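Periplasmic binding protein (PDB 4MDY) probably binds an iron-containing solute, such as a ferric siderophore, outside the membrane and delivers it to an ABC transporter for uptake. Local coordinates at residues A[38-43]-A[139-144]; A[132-137]-A[157-162]; A[149-154]-A[274-279]. All blocks are in the same frame, centred on the assembly; numbering follows the deposited sequence.

Contact 1 of 3, residues A[38-43]-A[139-144]; sequences LTEQDD and TIIGQA
Segments 38-43 and 139-144, on helix 40-46 and helix 134-144, come nearest at Asp43 and Ile141, whose CA atoms lie 7.0 Å apart, a close approach of two helices in the N-terminal lobe of a class III solute-binding protein, the two-lobed type whose lobes are joined by one long helix, here 148-168. A single branch of Ile141 makes most of this buried contact. With CG1 anti to the carbonyl carbon (chi1 -67°) and the chain extended beyond it, the CD1 methyl reaches in between Glu40 and Asp43, one helical turn apart, and the Ile141 side chain crosses each of theirs at about a right angle. Ile141 CD1 meets Glu40 CG at 3.8 Å and Asp43 CB at 3.7 Å, while the other branch, CG2, grazes Asp43 CB at 4.1 Å. The methyl thus packs largely against the aliphatic parts of two acids, whose carboxylates are held by other hydrogen bonds. Glu40 bends at chi2 (97°), and its OE1 accepts the backbone N-H of Thr39, met nearly head-on along the C-O bond; OE2 is bound by the backbone N of Asn104. Asp43 OD2 takes a hydrogen bond from Gln137 NE2, one turn before Ile141, and that same oxygen lies 3.6 Å from Ile141 CD1.

Contact 2 of 3, residues A[132-137]-A[157-162]; sequences EPWKDQ and SVDDRF
The first turn of helix 134-144, with Pro133 at its N-cap, faces the middle of helix 148-168, the long helix that joins the two lobes in this class III binding-protein fold. The contact pairs one apolar and one charged interaction from consecutive residues on each side. Trp134 brings the benzo end of its indole to Val158: Trp134 CH2 lies 3.7 Å from Val158 CG1, and the methyl approaches obliquely. The ring stands there because CG sits between the backbone N and the carbonyl carbon (chi1 78°). Next to it Lys135, extended beyond CG, passes over one indole face, with Lys135 CG 3.5 Å above the ring plane near the rim. Its ammonium meets the carboxylate of Asp159 from the opposite direction in a forked salt bridge: Lys135 NZ is 3.1 Å from Asp159 OD1 and 3.0 Å from Asp159 OD2, each oxygen using its syn lone pair. Gln203 NE2 also binds Asp159 OD1, so that oxygen has two donors and the carboxylate is restrained in its rotation. Beyond the pair, Ile155 of the long helix lies against Trp134 and Lys135, while Tyr279, opening helix 279-294, meets the indole edge-to-face and packs on Val158.

Contact 3 of 3, residues A[149-154]-A[274-279]; sequences AEMTEL and ASPLSY
A turn built on an ST motif, between helices 265-273 and 279-294, where the chain comes back from the C-terminal lobe to the N-terminal one, rests on the early turns of helix 148-168 and forms this contact. Pro276 is the residue of the turn that both helix side chains meet. Its CB points toward the helix, and the CA atoms of Pro276 and Leu154 are 6.2 Å apart. Selenomethionine 151, introduced in place of methionine, carries CG anti to the backbone N (chi1 -170°) and bends at its next torsions, which brings Met151 SE to 4.2 Å from Pro276 CG. Leu154 approaches with the root of its side chain, Leu154 CB lying 4.4 Å from Pro276 CB. A water spans the remaining gap between the backbones, donating to Pro276 O at 2.9 Å and to Leu154 O at 3.3 Å. Inside the turn, two serines exchange bonds: Ser275 N donates to Ser278 OG at 3.0 Å, nearly straight at 168°, and Ser278 N returns a bond of 2.8 Å to Ser275 OG, the ST motif itself. Ser275 OG is further tied to Asp42 OD2, and Ser278 OG to Ala270 O. The chemistry is therefore divided: side chains meet through loose apolar contacts, direct hydrogen bonds shape the turn from within, and the water, bonded to a carbonyl on each side, supplies the polar connection between turn and helix.

Read from the N terminus, the chain first closes contact 1, when helix 134-144 returns to helix 40-46 after most of the N-terminal lobe has been built. Contact 2 opens before that closure, at the start of the same helix, and closes a short loop on helix 148-168, so contacts 1 and 2 cross. Contact 3 opens within the long helix, ahead of 157-162, and closes only after the C-terminal lobe, crossing contact 2 and following contact 1 in series. Gln137 carries contact 2 to Thr39 and Asp43, while Tyr279 joins it to contact 3. Together they tie the N-terminal lobe, the interlobe helix and the returning C-terminal chain.

Contact 1 of 3, residues A[38-43]-A[139-144]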
ATOM      1  N   LEU A  38       2.180  -1.443   8.897  1.00 20.02           N
ATOM      2  CA  LEU A  38       2.983  -1.835   7.751  1.00 19.95           C
ATOM      3  C   LEU A  38       3.268  -0.741   6.729  1.00 18.87           C
ATOM      4  O   LEU A  38       4.222  -0.870   5.964  1.00 20.03           O
ATOM      5  CB  LEU A  38       2.322  -3.035   7.056  1.00 20.76           C
ATOM      6  CG  LEU A  38       2.175  -4.279   7.944  1.00 22.55           C
ATOM      7  CD1 LEU A  38       1.439  -5.393   7.219  1.00 23.81           C
ATOM      8  CD2 LEU A  38       3.544  -4.767   8.421  1.00 21.74           C
ATOM      9  N   THR A  39       2.465   0.327   6.700  1.00 17.54           N
ATOM     10  CA  THR A  39       2.596   1.344   5.640  1.00 16.99           C
ATOM     11  C   THR A  39       2.497   2.809   6.103  1.00 16.61           C
ATOM     12  O   THR A  39       2.704   3.721   5.298  1.00 18.59           O
ATOM     13  CB  THR A  39       1.519   1.129   4.549  1.00 17.53           C
ATOM     14  OG1 THR A  39       0.223   1.156   5.155  1.00 16.11           O
ATOM     15  CG2 THR A  39       1.710  -0.200   3.822  1.00 20.83           C
ATOM     16  N   GLU A  40       2.207   3.042   7.383  1.00 17.20           N
ATOM     17  CA  GLU A  40       1.901   4.384   7.891  1.00 18.29           C
ATOM     18  C   GLU A  40       3.058   5.372   7.785  1.00 17.93           C
ATOM     19  O   GLU A  40       2.835   6.593   7.778  1.00 16.01           O
ATOM     20  CB  GLU A  40       1.420   4.322   9.347  1.00 17.95           C
ATOM     21  CG  GLU A  40       0.089   3.612   9.535  1.00 19.29           C
ATOM     22  CD  GLU A  40       0.239   2.164   9.941  1.00 20.09           C
ATOM     23  OE1 GLU A  40       1.012   1.454   9.274  1.00 21.81           O
ATOM     24  OE2 GLU A  40      -0.418   1.738  10.920  1.00 18.76           O
ATOM     25  N   GLN A  41       4.290   4.862   7.718  1.00 16.87           N
ATOM     26  CA  GLN A  41       5.445   5.737   7.612  1.00 18.03           C
ATOM     27  C   GLN A  41       5.361   6.635   6.384  1.00 16.27           C
ATOM     28  O   GLN A  41       5.846   7.751   6.425  1.00 16.80           O
ATOM     29  CB  GLN A  41       6.776   4.962   7.643  1.00 18.96           C
ATOM     30  CG  GLN A  41       7.113   4.127   6.416  1.00 19.36           C
ATOM     31  CD  GLN A  41       6.622   2.696   6.509  1.00 20.25           C
ATOM     32  OE1 GLN A  41       5.601   2.408   7.147  1.00 24.00           O
ATOM     33  NE2 GLN A  41       7.341   1.790   5.865  1.00 19.51           N
ATOM     34  N   ASP A  42       4.745   6.156   5.305  1.00 15.50           N
ATOM     35  CA  ASP A  42       4.619   6.966   4.092  1.00 18.29           C
ATOM     36  C   ASP A  42       3.644   8.125   4.297  1.00 17.53           C
ATOM     37  O   ASP A  42       3.854   9.209   3.771  1.00 18.67           O
ATOM     38  CB  ASP A  42       4.174   6.117   2.902  1.00 18.51           C
ATOM     39  CG  ASP A  42       5.303   5.272   2.312  1.00 20.75           C
ATOM     40  OD1 ASP A  42       6.388   5.142   2.930  1.00 21.36           O
ATOM     41  OD2 ASP A  42       5.084   4.725   1.211  1.00 22.67           O
ATOM     42  N   ASP A  43       2.584   7.907   5.065  1.00 16.74           N
ATOM     43  CA  ASP A  43       1.649   9.004   5.361  1.00 16.73           C
ATOM     44  C   ASP A  43       2.357  10.057   6.208  1.00 15.05           C
ATOM     45  O   ASP A  43       2.292  11.247   5.915  1.00 15.88           O
ATOM     46  CB  ASP A  43       0.405   8.495   6.097  1.00 18.78           C
ATOM     47  CG  ASP A  43      -0.359   7.448   5.304  1.00 20.47           C
ATOM     48  OD1 ASP A  43      -1.077   7.810   4.340  1.00 23.31           O
ATOM     49  OD2 ASP A  43      -0.244   6.256   5.660  1.00 24.74           O
ATOM     50  N   THR A 139      -6.147  10.138   5.851  1.00 14.64           N
ATOM     51  CA  THR A 139      -6.945  11.188   6.470  1.00 16.20           C
ATOM     52  C   THR A 139      -6.837  11.224   8.001  1.00 14.32           C
ATOM     53  O   THR A 139      -6.613  12.286   8.572  1.00 17.07           O
ATOM     54  CB  THR A 139      -8.420  11.101   6.038  1.00 18.62           C
ATOM     55  OG1 THR A 139      -8.486  11.225   4.610  1.00 21.16           O
ATOM     56  CG2 THR A 139      -9.231  12.226   6.662  1.00 19.69           C
ATOM     57  N   ILE A 140      -6.994  10.084   8.664  1.00 14.26           N
ATOM     58  CA  ILE A 140      -6.930  10.081  10.125  1.00 15.65           C
ATOM     59  C   ILE A 140      -5.520  10.436  10.616  1.00 16.13           C
ATOM     60  O   ILE A 140      -5.385  11.136  11.604  1.00 15.26           O
ATOM     61  CB  ILE A 140      -7.433   8.765  10.747  1.00 17.12           C
ATOM     62  CG1 ILE A 140      -7.729   8.960  12.235  1.00 18.41           C
ATOM     63  CG2 ILE A 140      -6.437   7.631  10.542  1.00 18.02           C
ATOM     64  CD1 ILE A 140      -8.419   7.776  12.878  1.00 19.43           C
ATOM     65  N   ILE A 141      -4.483   9.979   9.912  1.00 15.73           N
ATOM     66  CA  ILE A 141      -3.093  10.291  10.302  1.00 16.10           C
ATOM     67  C   ILE A 141      -2.795  11.787  10.149  1.00 16.12           C
ATOM     68  O   ILE A 141      -2.182  12.400  11.028  1.00 13.79           O
ATOM     69  CB  ILE A 141      -2.073   9.447   9.510  1.00 16.82           C
ATOM     70  CG1 ILE A 141      -2.210   7.976   9.900  1.00 18.83           C
ATOM     71  CG2 ILE A 141      -0.644   9.932   9.766  1.00 17.30           C
ATOM     72  CD1 ILE A 141      -1.453   7.022   8.997  1.00 19.56           C
ATOM     73  N   GLY A 142      -3.233  12.361   9.028  1.00 15.81           N
ATOM     74  CA  GLY A 142      -3.145  13.795   8.794  1.00 16.19           C
ATOM     75  C   GLY A 142      -3.807  14.602   9.893  1.00 15.58           C
ATOM     76  O   GLY A 142      -3.254  15.603  10.351  1.00 15.63           O
ATOM     77  N   GLN A 143      -4.984  14.155  10.328  1.00 16.18           N
ATOM     78  CA  GLN A 143      -5.691  14.799  11.441  1.00 15.22           C
ATOM     79  C   GLN A 143      -4.881  14.739  12.733  1.00 15.09           C
ATOM     80  O   GLN A 143      -4.667  15.757  13.393  1.00 13.94           O
ATOM     81  CB  GLN A 143      -7.064  14.158  11.643  1.00 17.70           C
ATOM     82  CG  GLN A 143      -8.056  14.565  10.573  1.00 20.16           C
ATOM     83  CD  GLN A 143      -9.337  13.753  10.592  1.00 24.27           C
ATOM     84  OE1 GLN A 143      -9.743  13.220  11.621  1.00 30.81           O
ATOM     85  NE2 GLN A 143      -9.983  13.662   9.448  1.00 28.10           N
ATOM     86  N   ALA A 144      -4.405  13.541  13.054  1.00 15.98           N
ATOM     87  CA  ALA A 144      -3.686  13.283  14.299  1.00 16.22           C
ATOM     88  C   ALA A 144      -2.365  14.047  14.431  1.00 17.26           C
ATOM     89  O   ALA A 144      -1.906  14.299  15.556  1.00 17.98           O
ATOM     90  CB  ALA A 144      -3.425  11.794  14.430  1.00 18.01           C
TER

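Contact 2 of 3, residues A[132-137]-A[157-162]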
ATOM      1  N   GLU A 132      -6.944  -1.193   5.413  1.00 18.47           N
ATOM      2  CA  GLU A 132      -8.119  -0.342   5.201  1.00 19.54           C
ATOM      3  C   GLU A 132      -7.833   0.623   4.047  1.00 18.54           C
ATOM      4  O   GLU A 132      -6.665   0.868   3.719  1.00 18.52           O
ATOM      5  CB  GLU A 132      -8.467   0.438   6.474  1.00 20.06           C
ATOM      6  CG  GLU A 132      -7.495   1.560   6.825  1.00 22.41           C
ATOM      7  CD  GLU A 132      -7.923   2.394   8.016  1.00 23.04           C
ATOM      8  OE1 GLU A 132      -9.046   2.219   8.536  1.00 28.55           O
ATOM      9  OE2 GLU A 132      -7.119   3.247   8.427  1.00 26.61           O
ATOM     10  N   PRO A 133      -8.886   1.178   3.420  1.00 18.55           N
ATOM     11  CA  PRO A 133      -8.671   2.106   2.305  1.00 17.67           C
ATOM     12  C   PRO A 133      -7.572   3.149   2.579  1.00 16.89           C
ATOM     13  O   PRO A 133      -7.577   3.801   3.624  1.00 17.30           O
ATOM     14  CB  PRO A 133     -10.045   2.769   2.138  1.00 17.87           C
ATOM     15  CG  PRO A 133     -10.999   1.703   2.543  1.00 18.29           C
ATOM     16  CD  PRO A 133     -10.321   0.937   3.655  1.00 17.78           C
ATOM     17  N   TRP A 134      -6.629   3.285   1.648  1.00 17.00           N
ATOM     18  CA  TRP A 134      -5.483   4.187   1.839  1.00 16.11           C
ATOM     19  C   TRP A 134      -5.903   5.610   2.186  1.00 15.64           C
ATOM     20  O   TRP A 134      -5.261   6.267   2.986  1.00 13.60           O
ATOM     21  CB  TRP A 134      -4.527   4.170   0.625  1.00 16.19           C
ATOM     22  CG  TRP A 134      -4.957   4.951  -0.574  1.00 16.28           C
ATOM     23  CD1 TRP A 134      -5.805   4.535  -1.564  1.00 16.56           C
ATOM     24  CD2 TRP A 134      -4.565   6.283  -0.917  1.00 16.51           C
ATOM     25  NE1 TRP A 134      -5.964   5.527  -2.501  1.00 18.58           N
ATOM     26  CE2 TRP A 134      -5.216   6.611  -2.132  1.00 16.81           C
ATOM     27  CE3 TRP A 134      -3.732   7.233  -0.319  1.00 17.57           C
ATOM     28  CZ2 TRP A 134      -5.057   7.852  -2.758  1.00 18.46           C
ATOM     29  CZ3 TRP A 134      -3.566   8.461  -0.944  1.00 20.13           C
ATOM     30  CH2 TRP A 134      -4.232   8.759  -2.156  1.00 20.08           C
ATOM     31  N   LYS A 135      -6.998   6.087   1.607  1.00 15.80           N
ATOM     32  CA  LYS A 135      -7.439   7.440   1.905  1.00 16.54           C
ATOM     33  C   LYS A 135      -7.926   7.589   3.358  1.00 15.96           C
ATOM     34  O   LYS A 135      -7.712   8.629   3.981  1.00 19.53           O
ATOM     35  CB  LYS A 135      -8.514   7.885   0.914  1.00 17.52           C
ATOM     36  CG  LYS A 135      -7.989   8.036  -0.510  1.00 18.60           C
ATOM     37  CD  LYS A 135      -9.099   8.460  -1.460  1.00 21.09           C
ATOM     38  CE  LYS A 135      -8.583   8.565  -2.885  1.00 23.24           C
ATOM     39  NZ  LYS A 135      -9.653   8.949  -3.845  1.00 24.59           N
ATOM     40  N   ASP A 136      -8.576   6.556   3.892  1.00 16.01           N
ATOM     41  CA  ASP A 136      -9.058   6.599   5.273  1.00 18.03           C
ATOM     42  C   ASP A 136      -7.864   6.661   6.219  1.00 16.07           C
ATOM     43  O   ASP A 136      -7.834   7.443   7.167  1.00 17.49           O
ATOM     44  CB  ASP A 136      -9.886   5.362   5.608  1.00 20.83           C
ATOM     45  CG  ASP A 136     -11.189   5.298   4.853  1.00 24.51           C
ATOM     46  OD1 ASP A 136     -11.587   6.302   4.218  1.00 31.57           O
ATOM     47  OD2 ASP A 136     -11.817   4.218   4.902  1.00 24.93           O
ATOM     48  N   GLN A 137      -6.872   5.831   5.945  1.00 16.41           N
ATOM     49  CA  GLN A 137      -5.648   5.839   6.734  1.00 15.10           C
ATOM     50  C   GLN A 137      -4.913   7.182   6.656  1.00 14.19           C
ATOM     51  O   GLN A 137      -4.468   7.712   7.674  1.00 15.64           O
ATOM     52  CB  GLN A 137      -4.740   4.696   6.287  1.00 15.01           C
ATOM     53  CG  GLN A 137      -3.346   4.762   6.864  1.00 15.89           C
ATOM     54  CD  GLN A 137      -2.570   3.494   6.588  1.00 17.30           C
ATOM     55  OE1 GLN A 137      -3.047   2.393   6.863  1.00 17.53           O
ATOM     56  NE2 GLN A 137      -1.372   3.638   6.032  1.00 16.53           N
ATOM     57  N   SER A 157      -3.730  15.225  -5.085  1.00 19.44           N
ATOM     58  CA  SER A 157      -2.599  15.143  -6.012  1.00 19.58           C
ATOM     59  C   SER A 157      -2.474  13.753  -6.648  1.00 18.69           C
ATOM     60  O   SER A 157      -2.232  13.635  -7.847  1.00 18.48           O
ATOM     61  CB  SER A 157      -1.304  15.503  -5.281  1.00 22.52           C
ATOM     62  OG  SER A 157      -0.215  15.533  -6.176  1.00 24.86           O
ATOM     63  N   VAL A 158      -2.635  12.711  -5.836  1.00 18.27           N
ATOM     64  CA  VAL A 158      -2.609  11.330  -6.320  1.00 20.27           C
ATOM     65  C   VAL A 158      -3.751  11.059  -7.293  1.00 20.28           C
ATOM     66  O   VAL A 158      -3.524  10.521  -8.372  1.00 19.02           O
ATOM     67  CB  VAL A 158      -2.665  10.322  -5.153  1.00 20.93           C
ATOM     68  CG1 VAL A 158      -2.955   8.908  -5.653  1.00 21.97           C
ATOM     69  CG2 VAL A 158      -1.363  10.361  -4.366  1.00 22.07           C
ATOM     70  N   ASP A 159      -4.972  11.435  -6.906  1.00 20.53           N
ATOM     71  CA  ASP A 159      -6.135  11.272  -7.782  1.00 22.01           C
ATOM     72  C   ASP A 159      -5.894  11.955  -9.129  1.00 22.62           C
ATOM     73  O   ASP A 159      -6.153  11.370 -10.191  1.00 22.26           O
ATOM     74  CB  ASP A 159      -7.399  11.847  -7.125  1.00 24.68           C
ATOM     75  CG  ASP A 159      -7.931  10.975  -5.993  1.00 28.87           C
ATOM     76  OD1 ASP A 159      -7.545   9.787  -5.903  1.00 30.51           O
ATOM     77  OD2 ASP A 159      -8.747  11.478  -5.187  1.00 30.61           O
ATOM     78  N   ASP A 160      -5.382  13.183  -9.076  1.00 23.57           N
ATOM     79  CA  ASP A 160      -5.083  13.958 -10.283  1.00 26.05           C
ATOM     80  C   ASP A 160      -4.021  13.306 -11.166  1.00 23.90           C
ATOM     81  O   ASP A 160      -4.133  13.347 -12.386  1.00 25.32           O
ATOM     82  CB  ASP A 160      -4.641  15.382  -9.922  1.00 29.19           C
ATOM     83  CG  ASP A 160      -5.777  16.232  -9.361  1.00 30.78           C
ATOM     84  OD1 ASP A 160      -6.961  15.835  -9.464  1.00 37.77           O
ATOM     85  OD2 ASP A 160      -5.480  17.310  -8.810  1.00 35.31           O
ATOM     86  N   ARG A 161      -2.992  12.722 -10.562  1.00 21.29           N
ATOM     87  CA  ARG A 161      -1.990  11.969 -11.336  1.00 22.76           C
ATOM     88  C   ARG A 161      -2.630  10.857 -12.168  1.00 21.36           C
ATOM     89  O   ARG A 161      -2.344  10.731 -13.356  1.00 23.90           O
ATOM     90  CB  ARG A 161      -0.909  11.366 -10.431  1.00 23.84           C
ATOM     91  CG  ARG A 161       0.072  12.366  -9.828  1.00 28.19           C
ATOM     92  CD  ARG A 161       0.876  13.138 -10.867  1.00 31.83           C
ATOM     93  NE  ARG A 161       1.629  12.268 -11.779  1.00 36.96           N
ATOM     94  CZ  ARG A 161       2.793  11.680 -11.496  1.00 40.32           C
ATOM     95  NH1 ARG A 161       3.382  11.841 -10.311  1.00 41.83           N
ATOM     96  NH2 ARG A 161       3.376  10.915 -12.412  1.00 39.08           N
ATOM     97  N   PHE A 162      -3.501  10.056 -11.557  1.00 20.28           N
ATOM     98  CA  PHE A 162      -4.163   8.965 -12.281  1.00 22.77           C
ATOM     99  C   PHE A 162      -5.160   9.471 -13.335  1.00 24.91           C
ATOM    100  O   PHE A 162      -5.257   8.897 -14.420  1.00 25.50           O
ATOM    101  CB  PHE A 162      -4.821   7.985 -11.305  1.00 24.24           C
ATOM    102  CG  PHE A 162      -3.834   7.275 -10.418  1.00 25.38           C
ATOM    103  CD1 PHE A 162      -2.743   6.599 -10.969  1.00 27.32           C
ATOM    104  CD2 PHE A 162      -3.976   7.288  -9.042  1.00 25.54           C
ATOM    105  CE1 PHE A 162      -1.820   5.950 -10.160  1.00 26.82           C
ATOM    106  CE2 PHE A 162      -3.058   6.638  -8.232  1.00 27.05           C
ATOM    107  CZ  PHE A 162      -1.979   5.970  -8.789  1.00 25.67           C
TER

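Contact 3 of 3, residues A[149-154]-A[274-279]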
ATOM      1  N   ALA A 149      -4.764  19.670   6.223  1.00 17.54           N
ATOM      2  CA  ALA A 149      -4.847  20.449   4.974  1.00 16.43           C
ATOM      3  C   ALA A 149      -3.879  19.915   3.906  1.00 15.28           C
ATOM      4  O   ALA A 149      -4.248  19.709   2.755  1.00 12.19           O
ATOM      5  CB  ALA A 149      -4.586  21.925   5.246  1.00 18.29           C
ATOM      6  N   GLU A 150      -2.633  19.674   4.299  1.00 15.62           N
ATOM      7  CA  GLU A 150      -1.660  19.119   3.368  1.00 14.75           C
ATOM      8  C   GLU A 150      -2.049  17.712   2.936  1.00 13.68           C
ATOM      9  O   GLU A 150      -1.896  17.351   1.767  1.00 16.10           O
ATOM     10  CB  GLU A 150      -0.250  19.114   3.979  1.00 14.84           C
ATOM     11  CG  GLU A 150       0.851  18.689   3.003  1.00 15.79           C
ATOM     12  CD  GLU A 150       1.063  19.697   1.884  1.00 17.07           C
ATOM     13  OE1 GLU A 150       1.967  20.540   2.019  1.00 18.92           O
ATOM     14  OE2 GLU A 150       0.303  19.671   0.887  1.00 20.53           O
HETATM   15  N   MSE A 151      -2.530  16.905   3.874  1.00 14.63           N
HETATM   16  CA  MSE A 151      -2.866  15.511   3.565  1.00 16.13           C
HETATM   17  C   MSE A 151      -3.987  15.480   2.560  1.00 14.90           C
HETATM   18  O   MSE A 151      -3.981  14.676   1.626  1.00 14.27           O
HETATM   19  CB  MSE A 151      -3.251  14.733   4.821  1.00 17.17           C
HETATM   20  CG  MSE A 151      -3.367  13.233   4.564  1.00 18.10           C
HETATM   21 SE   MSE A 151      -1.601  12.424   4.189  1.00 23.18          SE
HETATM   22  CE  MSE A 151      -1.051  12.388   6.083  1.00 20.74           C
ATOM     23  N   THR A 152      -4.955  16.365   2.736  1.00 14.52           N
ATOM     24  CA  THR A 152      -6.043  16.467   1.765  1.00 15.10           C
ATOM     25  C   THR A 152      -5.486  16.791   0.386  1.00 13.33           C
ATOM     26  O   THR A 152      -5.862  16.163  -0.603  1.00 16.70           O
ATOM     27  CB  THR A 152      -7.037  17.543   2.196  1.00 16.71           C
ATOM     28  OG1 THR A 152      -7.605  17.148   3.447  1.00 20.14           O
ATOM     29  CG2 THR A 152      -8.154  17.714   1.168  1.00 20.51           C
ATOM     30  N   GLU A 153      -4.604  17.781   0.331  1.00 15.11           N
ATOM     31  CA  GLU A 153      -3.898  18.123  -0.904  1.00 18.54           C
ATOM     32  C   GLU A 153      -3.166  16.925  -1.522  1.00 18.04           C
ATOM     33  O   GLU A 153      -3.240  16.717  -2.731  1.00 17.84           O
ATOM     34  CB  GLU A 153      -2.898  19.257  -0.647  1.00 21.14           C
ATOM     35  CG  GLU A 153      -2.078  19.644  -1.866  1.00 24.41           C
ATOM     36  CD  GLU A 153      -2.941  20.147  -3.005  1.00 30.81           C
ATOM     37  OE1 GLU A 153      -4.045  20.694  -2.742  1.00 36.85           O
ATOM     38  OE2 GLU A 153      -2.513  19.989  -4.165  1.00 39.87           O
ATOM     39  N   LEU A 154      -2.470  16.145  -0.691  1.00 17.69           N
ATOM     40  CA  LEU A 154      -1.726  14.971  -1.163  1.00 18.84           C
ATOM     41  C   LEU A 154      -2.657  13.915  -1.775  1.00 19.08           C
ATOM     42  O   LEU A 154      -2.350  13.337  -2.817  1.00 18.30           O
ATOM     43  CB  LEU A 154      -0.909  14.349  -0.023  1.00 19.23           C
ATOM     44  CG  LEU A 154       0.398  15.056   0.340  1.00 19.06           C
ATOM     45  CD1 LEU A 154       0.732  14.828   1.806  1.00 17.77           C
ATOM     46  CD2 LEU A 154       1.542  14.589  -0.558  1.00 18.85           C
ATOM     47  N   ALA A 274       0.679   1.575  -1.641  1.00 18.02           N
ATOM     48  CA  ALA A 274      -0.520   2.356  -1.970  1.00 16.67           C
ATOM     49  C   ALA A 274      -0.628   3.598  -1.079  1.00 16.06           C
ATOM     50  O   ALA A 274      -1.633   3.810  -0.399  1.00 18.70           O
ATOM     51  CB  ALA A 274      -1.756   1.482  -1.819  1.00 18.20           C
ATOM     52  N   SER A 275       0.428   4.402  -1.073  1.00 15.22           N
ATOM     53  CA  SER A 275       0.549   5.521  -0.150  1.00 16.78           C
ATOM     54  C   SER A 275       0.608   6.860  -0.883  1.00 15.33           C
ATOM     55  O   SER A 275       0.760   6.893  -2.100  1.00 16.25           O
ATOM     56  CB  SER A 275       1.811   5.335   0.693  1.00 16.25           C
ATOM     57  OG  SER A 275       2.946   5.816   0.014  1.00 16.79           O
ATOM     58  N   PRO A 276       0.499   7.976  -0.141  1.00 17.11           N
ATOM     59  CA  PRO A 276       0.652   9.303  -0.756  1.00 19.73           C
ATOM     60  C   PRO A 276       1.999   9.510  -1.459  1.00 18.97           C
ATOM     61  O   PRO A 276       2.101  10.315  -2.383  1.00 20.85           O
ATOM     62  CB  PRO A 276       0.527  10.252   0.435  1.00 20.32           C
ATOM     63  CG  PRO A 276      -0.335   9.521   1.398  1.00 20.49           C
ATOM     64  CD  PRO A 276       0.029   8.073   1.255  1.00 17.60           C
ATOM     65  N   LEU A 277       3.024   8.796  -1.018  1.00 17.57           N
ATOM     66  CA  LEU A 277       4.334   8.885  -1.645  1.00 16.49           C
ATOM     67  C   LEU A 277       4.579   7.789  -2.673  1.00 16.73           C
ATOM     68  O   LEU A 277       5.340   8.004  -3.616  1.00 19.28           O
ATOM     69  CB  LEU A 277       5.445   8.864  -0.589  1.00 17.31           C
ATOM     70  CG  LEU A 277       5.490  10.050   0.372  1.00 16.92           C
ATOM     71  CD1 LEU A 277       6.638   9.881   1.361  1.00 18.54           C
ATOM     72  CD2 LEU A 277       5.629  11.363  -0.380  1.00 18.88           C
ATOM     73  N   SER A 278       3.950   6.626  -2.509  1.00 13.89           N
ATOM     74  CA  SER A 278       4.229   5.504  -3.405  1.00 15.19           C
ATOM     75  C   SER A 278       3.390   5.552  -4.686  1.00 15.73           C
ATOM     76  O   SER A 278       3.864   5.174  -5.763  1.00 17.66           O
ATOM     77  CB  SER A 278       4.079   4.163  -2.683  1.00 15.56           C
ATOM     78  OG  SER A 278       2.767   3.640  -2.740  1.00 15.08           O
ATOM     79  N   TYR A 279       2.155   6.027  -4.580  1.00 15.39           N
ATOM     80  CA  TYR A 279       1.286   6.068  -5.756  1.00 16.69           C
ATOM     81  C   TYR A 279       1.802   6.941  -6.917  1.00 18.03           C
ATOM     82  O   TYR A 279       1.595   6.576  -8.074  1.00 20.56           O
ATOM     83  CB  TYR A 279      -0.153   6.461  -5.387  1.00 17.79           C
ATOM     84  CG  TYR A 279      -1.089   5.297  -5.108  1.00 18.40           C
ATOM     85  CD1 TYR A 279      -1.050   4.121  -5.870  1.00 21.01           C
ATOM     86  CD2 TYR A 279      -2.046   5.387  -4.102  1.00 19.14           C
ATOM     87  CE1 TYR A 279      -1.912   3.066  -5.608  1.00 19.42           C
ATOM     88  CE2 TYR A 279      -2.917   4.346  -3.844  1.00 18.62           C
ATOM     89  CZ  TYR A 279      -2.853   3.191  -4.596  1.00 20.17           C
ATOM     90  OH  TYR A 279      -3.727   2.167  -4.328  1.00 23.06           O
TER
HETATM   91  O   HOH W   1       0.781  12.605  -3.546  1.00 38.75           O